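Local structure of guanine nucleotide exchange factor SRM1 (Saccharomyces cerevisiae, 3OF7) at residues N94-L99 and T156-C161; G173-N178 and D214-L219; G223-W228 and R252-R257; Q232-G237 and L300-K305. The protein promotes the exchange of GDP for GTP on the Ran-type GTPases Gsp1 and Gsp2, binds chromatin and controls RNA metabolism and nuclear transport. One frame throughout, in Å; residues are numbered along the deposited sequence.

Interaction 1: N94-L99 and T156-C161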
loop_
_atom_site.group_PDB
_atom_site.type_symbol
_atom_site.label_atom_id
_atom_site.label_comp_id
_atom_site.label_asym_id
_atom_site.label_seq_id
_atom_site.Cartn_x
_atom_site.Cartn_y
_atom_site.Cartn_z
ATOM N N ASN A 94 -12.270 -12.975 4.693
ATOM C CA ASN A 94 -11.898 -14.233 4.059
ATOM C C ASN A 94 -12.937 -14.768 3.063
ATOM O O ASN A 94 -12.877 -15.942 2.675
ATOM C CB ASN A 94 -11.612 -15.301 5.116
ATOM C CG ASN A 94 -10.593 -16.329 4.643
ATOM O OD1 ASN A 94 -9.883 -16.105 3.665
ATOM N ND2 ASN A 94 -10.512 -17.454 5.344
ATOM N N ASP A 95 -13.859 -13.907 2.629
ATOM C CA ASP A 95 -14.951 -14.345 1.757
ATOM C C ASP A 95 -14.460 -14.996 0.466
ATOM O O ASP A 95 -15.105 -15.911 -0.055
ATOM C CB ASP A 95 -15.914 -13.192 1.466
ATOM C CG ASP A 95 -16.798 -12.874 2.651
ATOM O OD1 ASP A 95 -16.911 -13.742 3.544
ATOM O OD2 ASP A 95 -17.369 -11.765 2.699
ATOM N N VAL A 96 -13.315 -14.537 -0.043
ATOM C CA VAL A 96 -12.734 -15.125 -1.263
ATOM C C VAL A 96 -11.296 -15.639 -1.070
ATOM O O VAL A 96 -10.470 -15.582 -1.984
ATOM C CB VAL A 96 -12.860 -14.181 -2.491
ATOM C CG1 VAL A 96 -14.321 -14.110 -2.965
ATOM C CG2 VAL A 96 -12.316 -12.763 -2.173
ATOM N N GLY A 97 -11.018 -16.142 0.129
ATOM C CA GLY A 97 -9.765 -16.841 0.422
ATOM C C GLY A 97 -8.537 -16.008 0.757
ATOM O O GLY A 97 -7.461 -16.567 0.964
ATOM N N ALA A 98 -8.676 -14.688 0.845
ATOM C CA ALA A 98 -7.498 -13.808 0.987
ATOM C C ALA A 98 -6.629 -14.068 2.228
ATOM O O ALA A 98 -5.430 -13.774 2.215
ATOM C CB ALA A 98 -7.898 -12.324 0.917
ATOM N N LEU A 99 -7.221 -14.604 3.293
ATOM C CA LEU A 99 -6.457 -14.845 4.527
ATOM C C LEU A 99 -5.540 -16.064 4.428
ATOM O O LEU A 99 -4.616 -16.216 5.234
ATOM C CB LEU A 99 -7.371 -14.956 5.753
ATOM C CG LEU A 99 -8.352 -13.813 6.042
ATOM C CD1 LEU A 99 -8.973 -14.023 7.418
ATOM C CD2 LEU A 99 -7.667 -12.445 5.954
ATOM N N THR A 156 -3.825 -7.112 -2.019
ATOM C CA THR A 156 -4.769 -6.302 -2.773
ATOM C C THR A 156 -6.094 -6.303 -2.002
ATOM O O THR A 156 -6.121 -6.610 -0.814
ATOM C CB THR A 156 -4.988 -6.863 -4.201
ATOM O OG1 THR A 156 -5.664 -8.120 -4.123
ATOM C CG2 THR A 156 -3.658 -7.027 -4.939
ATOM N N ASP A 157 -7.192 -5.959 -2.665
ATOM C CA ASP A 157 -8.504 -6.058 -2.024
ATOM C C ASP A 157 -8.823 -7.511 -1.665
ATOM O O ASP A 157 -9.285 -7.790 -0.555
ATOM C CB ASP A 157 -9.609 -5.489 -2.918
ATOM C CG ASP A 157 -9.805 -3.994 -2.741
ATOM O OD1 ASP A 157 -8.868 -3.277 -2.303
ATOM O OD2 ASP A 157 -10.910 -3.526 -3.072
ATOM N N ASN A 158 -8.514 -8.427 -2.586
ATOM C CA ASN A 158 -8.998 -9.811 -2.536
ATOM C C ASN A 158 -7.906 -10.891 -2.715
ATOM O O ASN A 158 -8.201 -12.095 -2.646
ATOM C CB ASN A 158 -10.090 -10.003 -3.612
ATOM C CG ASN A 158 -11.215 -8.972 -3.514
ATOM O OD1 ASN A 158 -11.368 -8.091 -4.384
ATOM N ND2 ASN A 158 -12.003 -9.074 -2.455
ATOM N N MET A 159 -6.665 -10.471 -2.956
ATOM C CA MET A 159 -5.555 -11.424 -3.124
ATOM C C MET A 159 -4.359 -11.118 -2.239
ATOM O O MET A 159 -4.197 -10.003 -1.740
ATOM C CB MET A 159 -5.172 -11.694 -4.603
ATOM C CG MET A 159 -4.246 -10.721 -5.323
ATOM S SD MET A 159 -2.432 -10.719 -5.115
ATOM C CE MET A 159 -1.849 -12.264 -5.829
ATOM N N SER A 160 -3.537 -12.135 -2.043
ATOM C CA SER A 160 -2.404 -12.055 -1.150
ATOM C C SER A 160 -1.201 -12.654 -1.848
ATOM O O SER A 160 -1.344 -13.564 -2.673
ATOM C CB SER A 160 -2.707 -12.836 0.121
ATOM O OG SER A 160 -3.732 -12.204 0.863
ATOM N N CYS A 161 -0.024 -12.140 -1.518
ATOM C CA CYS A 161 1.206 -12.565 -2.167
ATOM C C CYS A 161 2.376 -12.521 -1.196
ATOM O O CYS A 161 2.486 -11.595 -0.395
ATOM C CB CYS A 161 1.496 -11.697 -3.391
ATOM S SG CYS A 161 2.849 -12.316 -4.425
#
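In Ser160 the hydroxyl swings away from its own carbonyl carbon to lie beside the backbone N (chi1 -68°), which aims OG at the carbonyl of Ala98; in Val96 the first torsion (chi1 -72°) tucks CG2 between the backbone N and the carbonyl carbon, and that branch is the one that meets Asn158. Ser160 OG donates to Ala98 O at 2.7 Å, although OG also crowds an atom elsewhere in the model, so its exact place is doubtful. Across the contact the methyl of Ala98 lies nearest main chain, with CB 3.6 Å from Asn158 O. Val96 and Asn158 pass each other at a slant, CG2 of Val96 lying 3.8 Å from CB of Asn158.

Each segment is braced from within. Leu99 N reaches Asn94 OD1 at 3.1 Å from above the carbonyl plane, tying the two ends of the 94-99 loop together. In the other segment Met159 N donates to Thr156 OG1 at 2.8 Å, an ST motif in the tight turn that leads into strand 159-164.

The contact joins neighbouring blades of the RCC1 beta-propeller: 94-99 follows strand 88-92 of one sheet, and strand 159-164 belongs to the next. His78 of strand 78-83, in the same sheet as strand 88-92, touches Ala98 and Leu99 and also Ser160 of the next blade.

Chemically, the buried carbonyl of Ala98 is probably the main polar point of the contact, with Ser160 OG, whose place is less sure, and a weak bond from Trp172 NE1, while the methyls of Val96 and Ala98 add van der Waals contact.

Interaction 2: G173-N178 and D214-L219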
loop_
_atom_site.group_PDB
_atom_site.type_symbol
_atom_site.label_atom_id
_atom_site.label_comp_id
_atom_site.label_asym_id
_atom_site.label_seq_id
_atom_site.Cartn_x
_atom_site.Cartn_y
_atom_site.Cartn_z
ATOM N N GLY A 173 -6.180 -16.175 -2.813
ATOM C CA GLY A 173 -7.329 -15.268 -2.897
ATOM C C GLY A 173 -7.873 -15.257 -4.315
ATOM O O GLY A 173 -7.964 -16.318 -4.955
ATOM N N THR A 174 -8.227 -14.071 -4.812
ATOM C CA THR A 174 -8.769 -13.929 -6.168
ATOM C C THR A 174 -8.658 -12.486 -6.641
ATOM O O THR A 174 -8.297 -11.603 -5.854
ATOM C CB THR A 174 -10.253 -14.403 -6.257
ATOM O OG1 THR A 174 -10.612 -14.617 -7.630
ATOM C CG2 THR A 174 -11.215 -13.367 -5.646
ATOM N N PHE A 175 -8.942 -12.249 -7.919
ATOM C CA PHE A 175 -9.131 -10.891 -8.420
ATOM C C PHE A 175 -10.589 -10.668 -8.777
ATOM O O PHE A 175 -11.204 -11.469 -9.499
ATOM C CB PHE A 175 -8.261 -10.604 -9.650
ATOM C CG PHE A 175 -6.805 -10.895 -9.446
ATOM C CD1 PHE A 175 -6.235 -12.053 -9.969
ATOM C CD2 PHE A 175 -6.002 -10.019 -8.723
ATOM C CE1 PHE A 175 -4.866 -12.335 -9.778
ATOM C CE2 PHE A 175 -4.637 -10.289 -8.529
ATOM C CZ PHE A 175 -4.072 -11.458 -9.060
ATOM N N ARG A 176 -11.139 -9.571 -8.265
ATOM C CA ARG A 176 -12.437 -9.106 -8.704
ATOM C C ARG A 176 -12.300 -8.125 -9.863
ATOM O O ARG A 176 -11.201 -7.722 -10.242
ATOM C CB ARG A 176 -13.202 -8.457 -7.544
ATOM C CG ARG A 176 -13.747 -9.446 -6.529
ATOM C CD ARG A 176 -14.541 -8.714 -5.454
ATOM N NE ARG A 176 -14.924 -9.604 -4.362
ATOM C CZ ARG A 176 -16.032 -10.340 -4.340
ATOM N NH1 ARG A 176 -16.891 -10.299 -5.354
ATOM N NH2 ARG A 176 -16.277 -11.123 -3.298
ATOM N N CYS A 177 -13.440 -7.771 -10.437
ATOM C CA CYS A 177 -13.537 -6.761 -11.468
ATOM C C CYS A 177 -14.814 -5.963 -11.182
ATOM O O CYS A 177 -15.490 -6.202 -10.176
ATOM C CB CYS A 177 -13.602 -7.430 -12.840
ATOM S SG CYS A 177 -14.963 -8.593 -12.984
ATOM N N ASN A 178 -15.153 -5.031 -12.070
ATOM C CA ASN A 178 -16.289 -4.124 -11.850
ATOM C C ASN A 178 -17.595 -4.822 -11.451
ATOM O O ASN A 178 -18.387 -4.268 -10.678
ATOM C CB ASN A 178 -16.528 -3.244 -13.092
ATOM C CG ASN A 178 -15.353 -2.321 -13.402
ATOM O OD1 ASN A 178 -14.462 -2.124 -12.575
ATOM N ND2 ASN A 178 -15.351 -1.751 -14.607
ATOM N N ASP A 214 -7.212 -4.800 -7.638
ATOM C CA ASP A 214 -7.467 -6.141 -8.178
ATOM C C ASP A 214 -6.454 -6.528 -9.257
ATOM O O ASP A 214 -6.784 -7.193 -10.251
ATOM C CB ASP A 214 -8.918 -6.272 -8.674
ATOM C CG ASP A 214 -9.903 -6.524 -7.541
ATOM O OD1 ASP A 214 -9.758 -7.536 -6.821
ATOM O OD2 ASP A 214 -10.845 -5.708 -7.385
ATOM N N HIS A 215 -5.218 -6.097 -9.038
ATOM C CA HIS A 215 -4.079 -6.498 -9.842
ATOM C C HIS A 215 -2.851 -6.392 -8.955
ATOM O O HIS A 215 -2.875 -5.718 -7.917
ATOM C CB HIS A 215 -3.903 -5.563 -11.044
ATOM C CG HIS A 215 -3.451 -4.192 -10.661
ATOM N ND1 HIS A 215 -2.123 -3.817 -10.657
ATOM C CD2 HIS A 215 -4.146 -3.118 -10.224
ATOM C CE1 HIS A 215 -2.023 -2.564 -10.253
ATOM N NE2 HIS A 215 -3.237 -2.118 -9.984
ATOM N N ILE A 216 -1.772 -7.030 -9.382
ATOM C CA ILE A 216 -0.501 -6.922 -8.695
ATOM C C ILE A 216 0.608 -6.822 -9.747
ATOM O O ILE A 216 0.523 -7.444 -10.819
ATOM C CB ILE A 216 -0.304 -8.102 -7.679
ATOM C CG1 ILE A 216 1.040 -7.985 -6.930
ATOM C CG2 ILE A 216 -0.480 -9.467 -8.378
ATOM C CD1 ILE A 216 1.176 -8.966 -5.761
ATOM N N LEU A 217 1.615 -6.005 -9.449
ATOM C CA LEU A 217 2.801 -5.858 -10.290
ATOM C C LEU A 217 3.977 -6.584 -9.640
ATOM O O LEU A 217 4.043 -6.682 -8.419
ATOM C CB LEU A 217 3.151 -4.385 -10.467
ATOM C CG LEU A 217 2.098 -3.409 -11.006
ATOM C CD1 LEU A 217 2.705 -2.052 -11.101
ATOM C CD2 LEU A 217 1.603 -3.859 -12.379
ATOM N N PHE A 218 4.880 -7.103 -10.474
ATOM C CA PHE A 218 6.119 -7.753 -10.026
ATOM C C PHE A 218 7.285 -7.118 -10.778
ATOM O O PHE A 218 7.147 -6.734 -11.950
ATOM C CB PHE A 218 6.134 -9.266 -10.329
ATOM C CG PHE A 218 4.961 -10.043 -9.778
ATOM C CD1 PHE A 218 5.043 -10.669 -8.538
ATOM C CD2 PHE A 218 3.786 -10.182 -10.517
ATOM C CE1 PHE A 218 3.972 -11.411 -8.026
ATOM C CE2 PHE A 218 2.700 -10.912 -10.013
ATOM C CZ PHE A 218 2.793 -11.528 -8.764
ATOM N N LEU A 219 8.430 -7.015 -10.103
ATOM C CA LEU A 219 9.669 -6.530 -10.715
ATOM C C LEU A 219 10.732 -7.614 -10.582
ATOM O O LEU A 219 10.851 -8.242 -9.525
ATOM C CB LEU A 219 10.152 -5.252 -10.021
ATOM C CG LEU A 219 11.429 -4.562 -10.524
ATOM C CD1 LEU A 219 11.304 -4.106 -11.989
ATOM C CD2 LEU A 219 11.741 -3.358 -9.624
HETATM O O HOH W 1 -7.607 -8.910 -5.634
#
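The strands around Phe175 and His215 approach without forming a beta bridge; their nearest CA atoms are those of Phe175 and Asp214, 5.0 Å apart, and the direct bond between the segments runs from a backbone N-H to a side chain. Arg176 N donates to Asp214 OD1 at 2.9 Å with an N-H...O angle of 155°, meeting the oxygen from well above the carboxylate plane, 76° out of it. Asp214 turns CG away from its own carbonyl carbon (chi1 -80°), which lays the carboxylate against the backbone of Arg176, and CB of Asp214 is a close 3.1 Å from Arg176 O. A water donates both to Asp214 OD1 and to Thr174 O, each at 2.8 Å, so OD1 collects two hydrogen bonds. The guanidinium group of Arg176 leads elsewhere: NE stays 6.1 Å from Asp214 OD1, so the opposite charges do not pair directly.

With an alanine in place of Asp214, the N-H of Arg176 would probably be left without its acceptor and the bridging water would lose one of its two anchors.

Phe175 lies along the start of the other strand, CD2 coming within 3.3 Å of Asp214 O. Its far end, CZ, meets CG2 of Ile216 at 4.2 Å, the methyl sitting at the ring edge and the two side chains crossing at about a right angle.

Both segments fall in the third RCC1 repeat, yet they serve successive propeller blades: strand 169-177 pairs with 159-164, strand 215-220 with 206-211 and 225-229, while Phe175 also touches Met159 and meets the Trp228 ring edge-to-face.

Interaction 3: G223-W228 and R252-R257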
loop_
_atom_site.group_PDB
_atom_site.type_symbol
_atom_site.label_atom_id
_atom_site.label_comp_id
_atom_site.label_asym_id
_atom_site.label_seq_id
_atom_site.Cartn_x
_atom_site.Cartn_y
_atom_site.Cartn_z
ATOM N N GLY A 223 14.945 -5.820 -14.284
ATOM C CA GLY A 223 14.160 -4.595 -14.361
ATOM C C GLY A 223 12.909 -4.707 -15.212
ATOM O O GLY A 223 12.325 -3.693 -15.587
ATOM N N MET A 224 12.502 -5.935 -15.522
ATOM C CA MET A 224 11.260 -6.174 -16.259
ATOM C C MET A 224 10.088 -6.128 -15.272
ATOM O O MET A 224 10.187 -6.640 -14.151
ATOM C CB MET A 224 11.307 -7.524 -16.982
ATOM C CG MET A 224 10.159 -7.788 -17.973
ATOM S SD MET A 224 10.244 -6.849 -19.522
ATOM C CE MET A 224 11.484 -7.804 -20.422
ATOM N N VAL A 225 8.991 -5.502 -15.691
ATOM C CA VAL A 225 7.758 -5.444 -14.886
ATOM C C VAL A 225 6.714 -6.399 -15.444
ATOM O O VAL A 225 6.524 -6.489 -16.659
ATOM C CB VAL A 225 7.160 -4.019 -14.845
ATOM C CG1 VAL A 225 5.969 -3.943 -13.866
ATOM C CG2 VAL A 225 8.221 -2.999 -14.466
ATOM N N PHE A 226 6.044 -7.111 -14.546
ATOM C CA PHE A 226 4.979 -8.033 -14.898
ATOM C C PHE A 226 3.717 -7.604 -14.185
ATOM O O PHE A 226 3.781 -7.089 -13.066
ATOM C CB PHE A 226 5.339 -9.453 -14.466
ATOM C CG PHE A 226 6.619 -9.948 -15.066
ATOM C CD1 PHE A 226 7.843 -9.591 -14.515
ATOM C CD2 PHE A 226 6.599 -10.729 -16.215
ATOM C CE1 PHE A 226 9.037 -10.036 -15.086
ATOM C CE2 PHE A 226 7.788 -11.178 -16.794
ATOM C CZ PHE A 226 9.004 -10.834 -16.226
ATOM N N ALA A 227 2.579 -7.826 -14.827
ATOM C CA ALA A 227 1.295 -7.486 -14.217
ATOM C C ALA A 227 0.355 -8.683 -14.278
ATOM O O ALA A 227 0.452 -9.520 -15.191
ATOM C CB ALA A 227 0.700 -6.262 -14.891
ATOM N N TRP A 228 -0.534 -8.774 -13.290
ATOM C CA TRP A 228 -1.444 -9.904 -13.135
ATOM C C TRP A 228 -2.732 -9.438 -12.453
ATOM O O TRP A 228 -2.685 -8.776 -11.409
ATOM C CB TRP A 228 -0.750 -10.990 -12.302
ATOM C CG TRP A 228 -1.517 -12.267 -11.993
ATOM C CD1 TRP A 228 -2.500 -12.867 -12.745
ATOM C CD2 TRP A 228 -1.294 -13.126 -10.870
ATOM N NE1 TRP A 228 -2.919 -14.034 -12.133
ATOM C CE2 TRP A 228 -2.193 -14.216 -10.984
ATOM C CE3 TRP A 228 -0.431 -13.073 -9.763
ATOM C CZ2 TRP A 228 -2.252 -15.243 -10.033
ATOM C CZ3 TRP A 228 -0.485 -14.100 -8.822
ATOM C CH2 TRP A 228 -1.397 -15.165 -8.956
ATOM N N ARG A 252 2.427 -11.233 -16.692
ATOM C CA ARG A 252 2.959 -11.028 -18.032
ATOM C C ARG A 252 3.609 -9.661 -18.156
ATOM O O ARG A 252 3.103 -8.684 -17.596
ATOM C CB ARG A 252 1.835 -11.159 -19.073
ATOM C CG ARG A 252 1.384 -12.589 -19.320
ATOM C CD ARG A 252 0.084 -12.635 -20.106
ATOM N NE ARG A 252 -0.443 -13.992 -20.174
ATOM C CZ ARG A 252 -0.634 -14.674 -21.300
ATOM N NH1 ARG A 252 -0.361 -14.117 -22.473
ATOM N NH2 ARG A 252 -1.118 -15.904 -21.247
ATOM N N PRO A 253 4.720 -9.578 -18.914
ATOM C CA PRO A 253 5.333 -8.286 -19.169
ATOM C C PRO A 253 4.522 -7.515 -20.206
ATOM O O PRO A 253 3.555 -8.040 -20.753
ATOM C CB PRO A 253 6.723 -8.658 -19.707
ATOM C CG PRO A 253 6.506 -9.975 -20.395
ATOM C CD PRO A 253 5.389 -10.667 -19.659
ATOM N N PHE A 254 4.901 -6.273 -20.450
ATOM C CA PHE A 254 4.153 -5.406 -21.347
ATOM C C PHE A 254 5.077 -4.349 -21.927
ATOM O O PHE A 254 4.668 -3.216 -22.201
ATOM C CB PHE A 254 2.927 -4.791 -20.632
ATOM C CG PHE A 254 3.234 -4.199 -19.280
ATOM C CD1 PHE A 254 3.503 -2.841 -19.147
ATOM C CD2 PHE A 254 3.242 -4.998 -18.139
ATOM C CE1 PHE A 254 3.784 -2.280 -17.895
ATOM C CE2 PHE A 254 3.527 -4.448 -16.883
ATOM C CZ PHE A 254 3.801 -3.083 -16.770
ATOM N N GLY A 255 6.338 -4.736 -22.112
ATOM C CA GLY A 255 7.325 -3.891 -22.772
ATOM C C GLY A 255 7.966 -2.828 -21.904
ATOM O O GLY A 255 8.658 -1.949 -22.416
ATOM N N LEU A 256 7.738 -2.899 -20.592
ATOM C CA LEU A 256 8.334 -1.945 -19.661
ATOM C C LEU A 256 9.566 -2.575 -19.027
ATOM O O LEU A 256 9.466 -3.593 -18.320
ATOM C CB LEU A 256 7.324 -1.516 -18.587
ATOM C CG LEU A 256 7.762 -0.518 -17.506
ATOM C CD1 LEU A 256 8.259 0.790 -18.088
ATOM C CD2 LEU A 256 6.603 -0.260 -16.541
ATOM N N ARG A 257 10.713 -1.948 -19.289
ATOM C CA ARG A 257 12.033 -2.477 -18.948
ATOM C C ARG A 257 12.865 -1.460 -18.182
ATOM O O ARG A 257 12.489 -0.284 -18.074
ATOM C CB ARG A 257 12.796 -2.854 -20.234
ATOM C CG ARG A 257 12.303 -4.114 -20.942
ATOM C CD ARG A 257 12.827 -4.176 -22.378
ATOM N NE ARG A 257 12.101 -3.253 -23.249
ATOM C CZ ARG A 257 11.092 -3.597 -24.049
ATOM N NH1 ARG A 257 10.680 -4.861 -24.123
ATOM N NH2 ARG A 257 10.495 -2.671 -24.786
HETATM O O HOH W 2 6.982 -5.102 -18.952
#
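Strand 225-228 and the short, weakly bonded strand at 252-253 run antiparallel, with Ala227 and Arg252 as a hydrogen-bonded pair whose two bonds measure 2.9 Å (Ala227 N to Arg252 O) and 3.0 Å (Arg252 N to Ala227 O). This is the outer edge of a four-stranded blade of the RCC1 beta-propeller, strand 252-253 being the last of the sheet. Beyond Pro253 the chain bows outward and rejoins its neighbour where Val225 N donates to Leu256 O at 3.3 Å.

Phe226 and Pro253 share one face of the sheet and cross at a slant, CD2 of the ring 3.7 Å from CD of the proline. Phe254 holds its CG between its backbone N and carbonyl carbon (chi1 48°), which turns the CE2 and CZ end of the ring to the strand: CZ lies 3.7 Å from Val225 CG1, and CE2 lies 3.9 Å from Ala227 CB. Trp281 meets the same ring from the following blade. Val225 also lies alongside Leu256, through CG2 and CD2. At the exposed end, Met224 bends at chi2 and chi3 to run beside Arg257, SD touching CG.

A serine in place of Phe254 is likely to open a gap beside Val225 and Ala227 and to deprive Trp281 of its aromatic neighbour.

The bowed backbone is bridged by one water, which donates to Val225 O at 2.7 Å, accepts from the backbone N-H groups of Phe254 and Leu256, and has its oxygen 3.8 Å above the plane of the Phe254 ring, over the centre.

Interaction 4: Q232-G237 and L300-K305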
loop_
_atom_site.group_PDB
_atom_site.type_symbol
_atom_site.label_atom_id
_atom_site.label_comp_id
_atom_site.label_asym_id
_atom_site.label_seq_id
_atom_site.Cartn_x
_atom_site.Cartn_y
_atom_site.Cartn_z
ATOM N N GLN A 232 -9.309 -3.869 -16.620
ATOM C CA GLN A 232 -10.338 -2.986 -17.202
ATOM C C GLN A 232 -9.945 -1.509 -17.243
ATOM O O GLN A 232 -10.540 -0.728 -17.995
ATOM C CB GLN A 232 -11.664 -3.145 -16.457
ATOM C CG GLN A 232 -12.252 -4.540 -16.534
ATOM C CD GLN A 232 -13.482 -4.712 -15.659
ATOM O OE1 GLN A 232 -13.434 -4.513 -14.436
ATOM N NE2 GLN A 232 -14.596 -5.099 -16.280
ATOM N N GLN A 233 -8.967 -1.127 -16.425
ATOM C CA GLN A 233 -8.485 0.251 -16.368
ATOM C C GLN A 233 -7.091 0.408 -16.992
ATOM O O GLN A 233 -6.396 1.394 -16.724
ATOM C CB GLN A 233 -8.470 0.763 -14.915
ATOM C CG GLN A 233 -9.848 0.953 -14.271
ATOM C CD GLN A 233 -10.495 -0.353 -13.826
ATOM O OE1 GLN A 233 -9.822 -1.272 -13.356
ATOM N NE2 GLN A 233 -11.806 -0.434 -13.967
ATOM N N ASN A 234 -6.694 -0.555 -17.824
ATOM C CA ASN A 234 -5.369 -0.562 -18.464
ATOM C C ASN A 234 -4.213 -0.703 -17.468
ATOM O O ASN A 234 -3.074 -0.346 -17.775
ATOM C CB ASN A 234 -5.165 0.674 -19.353
ATOM C CG ASN A 234 -5.280 0.354 -20.831
ATOM O OD1 ASN A 234 -4.351 -0.184 -21.438
ATOM N ND2 ASN A 234 -6.416 0.696 -21.420
ATOM N N GLN A 235 -4.500 -1.240 -16.285
ATOM C CA GLN A 235 -3.466 -1.357 -15.249
ATOM C C GLN A 235 -2.403 -2.406 -15.598
ATOM O O GLN A 235 -1.295 -2.372 -15.051
ATOM C CB GLN A 235 -4.060 -1.611 -13.854
ATOM C CG GLN A 235 -4.974 -2.826 -13.727
ATOM C CD GLN A 235 -6.430 -2.471 -13.985
ATOM O OE1 GLN A 235 -6.819 -2.172 -15.118
ATOM N NE2 GLN A 235 -7.245 -2.503 -12.934
ATOM N N LEU A 236 -2.739 -3.326 -16.500
ATOM C CA LEU A 236 -1.814 -4.402 -16.872
ATOM C C LEU A 236 -0.820 -3.974 -17.950
ATOM O O LEU A 236 0.030 -4.766 -18.358
ATOM C CB LEU A 236 -2.563 -5.686 -17.295
ATOM C CG LEU A 236 -3.643 -6.293 -16.384
ATOM C CD1 LEU A 236 -4.325 -7.453 -17.077
ATOM C CD2 LEU A 236 -3.126 -6.727 -15.000
ATOM N N GLY A 237 -0.920 -2.719 -18.390
ATOM C CA GLY A 237 -0.034 -2.163 -19.411
ATOM C C GLY A 237 -0.311 -2.666 -20.819
ATOM O O GLY A 237 0.503 -2.470 -21.723
ATOM N N LEU A 300 -7.826 7.094 -19.306
ATOM C CA LEU A 300 -6.851 6.055 -18.977
ATOM C C LEU A 300 -5.538 6.368 -19.663
ATOM O O LEU A 300 -5.516 6.849 -20.802
ATOM C CB LEU A 300 -7.324 4.671 -19.420
ATOM C CG LEU A 300 -8.684 4.142 -18.965
ATOM C CD1 LEU A 300 -9.012 2.842 -19.715
ATOM C CD2 LEU A 300 -8.716 3.926 -17.458
ATOM N N VAL A 301 -4.444 6.103 -18.963
ATOM C CA VAL A 301 -3.120 6.226 -19.550
ATOM C C VAL A 301 -2.737 4.820 -19.991
ATOM O O VAL A 301 -2.569 3.912 -19.165
ATOM C CB VAL A 301 -2.108 6.852 -18.555
ATOM C CG1 VAL A 301 -0.714 6.961 -19.173
ATOM C CG2 VAL A 301 -2.591 8.225 -18.124
ATOM N N THR A 302 -2.651 4.634 -21.305
ATOM C CA THR A 302 -2.408 3.308 -21.868
ATOM C C THR A 302 -0.920 2.952 -21.869
ATOM O O THR A 302 -0.513 1.958 -21.277
ATOM C CB THR A 302 -3.014 3.164 -23.276
ATOM O OG1 THR A 302 -2.531 4.222 -24.111
ATOM C CG2 THR A 302 -4.542 3.230 -23.203
ATOM N N LYS A 303 -0.106 3.762 -22.527
ATOM C CA LYS A 303 1.334 3.549 -22.474
ATOM C C LYS A 303 1.925 4.367 -21.337
ATOM O O LYS A 303 1.551 5.525 -21.157
ATOM C CB LYS A 303 1.994 3.903 -23.802
ATOM C CG LYS A 303 1.928 2.774 -24.823
ATOM N N PRO A 304 2.855 3.772 -20.567
ATOM C CA PRO A 304 3.462 4.498 -19.456
ATOM C C PRO A 304 3.977 5.854 -19.906
ATOM O O PRO A 304 4.619 5.963 -20.958
ATOM C CB PRO A 304 4.611 3.586 -19.030
ATOM C CG PRO A 304 4.141 2.224 -19.391
ATOM C CD PRO A 304 3.398 2.406 -20.685
ATOM N N LYS A 305 3.674 6.880 -19.120
ATOM C CA LYS A 305 3.962 8.256 -19.483
ATOM C C LYS A 305 4.779 8.916 -18.380
ATOM O O LYS A 305 4.522 8.693 -17.198
ATOM C CB LYS A 305 2.648 9.005 -19.692
ATOM C CG LYS A 305 2.763 10.318 -20.430
ATOM C CD LYS A 305 1.411 10.722 -21.011
ATOM C CE LYS A 305 1.492 12.084 -21.678
ATOM N NZ LYS A 305 0.222 12.426 -22.377
HETATM O O HOH W 3 -2.127 0.396 -20.112
HETATM O O HOH W 4 1.982 -0.193 -21.997
#
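Asn234 reaches across to Leu300 and Thr302 and is turned differently against each: its side chain crosses that of Leu300 at about a right angle and that of Thr302 at a slant. The amide nitrogen touches both, ND2 lying 3.6 Å from CG2 of Thr302 and 3.8 Å from CD1 of Leu300, so methyl groups pack against the amide nitrogen. Leu300 has CG directed away from its carbonyl carbon (chi1 -54°), and the two methyls at its end divide their contacts: CD1 meets Asn234 ND2, while CD2 comes within 3.5 Å of Gln233 O.

Main-chain polar atoms are joined through water. One water lies 2.6 Å from Asn234 O and 2.5 Å from Thr302 O and probably bridges them, though it cannot serve every nearby acceptor at once. A second donates to Gly237 O at 2.7 Å, with only a weak, long bond to Thr302 O.

Bonds within the loop contribute to its shape. Gln235 OE1 accepts from Gln233 N in its carbonyl plane, and Gln235 NE2 returns a bond of 2.9 Å to Gln233 OE1, so the two glutamines are linked by a pair of bonds; a type I turn then runs from Asn234 to Gly237. Gln235 O is held by Trp281 NE1 of the next blade.

Strand 300-302 turns a corner at Lys303 into 304-306, an outermost strand of that next sheet. A loop of one blade resting against the next forms a surface contact between blades, here between the fourth and fifth repeats of the RCC1 propeller.

Overall arrangement
The four contacts follow one another through successive blades of the propeller. Interactions 1 and 2, with centres about 10 Å apart, share a sheet: Asn158 O and Thr174 N lie 2.9 Å apart, a probable hydrogen bond. Interactions 2 and 3, centres about 14 Å apart, are joined by neighbouring strands 215-220 and 225-229, with Phe218 N 2.8 Å from Phe226 O. Interaction 4 lies about 12 Å from interaction 3, centre to centre, and their segments alternate along the chain; Phe254 CD2 approaches Leu236 O at 3.2 Å. Interactions 1 and 4 do not touch, their nearest atoms being about 10 Å apart. No bound ligand is part of the four contacts, which join parts of the propeller to one another.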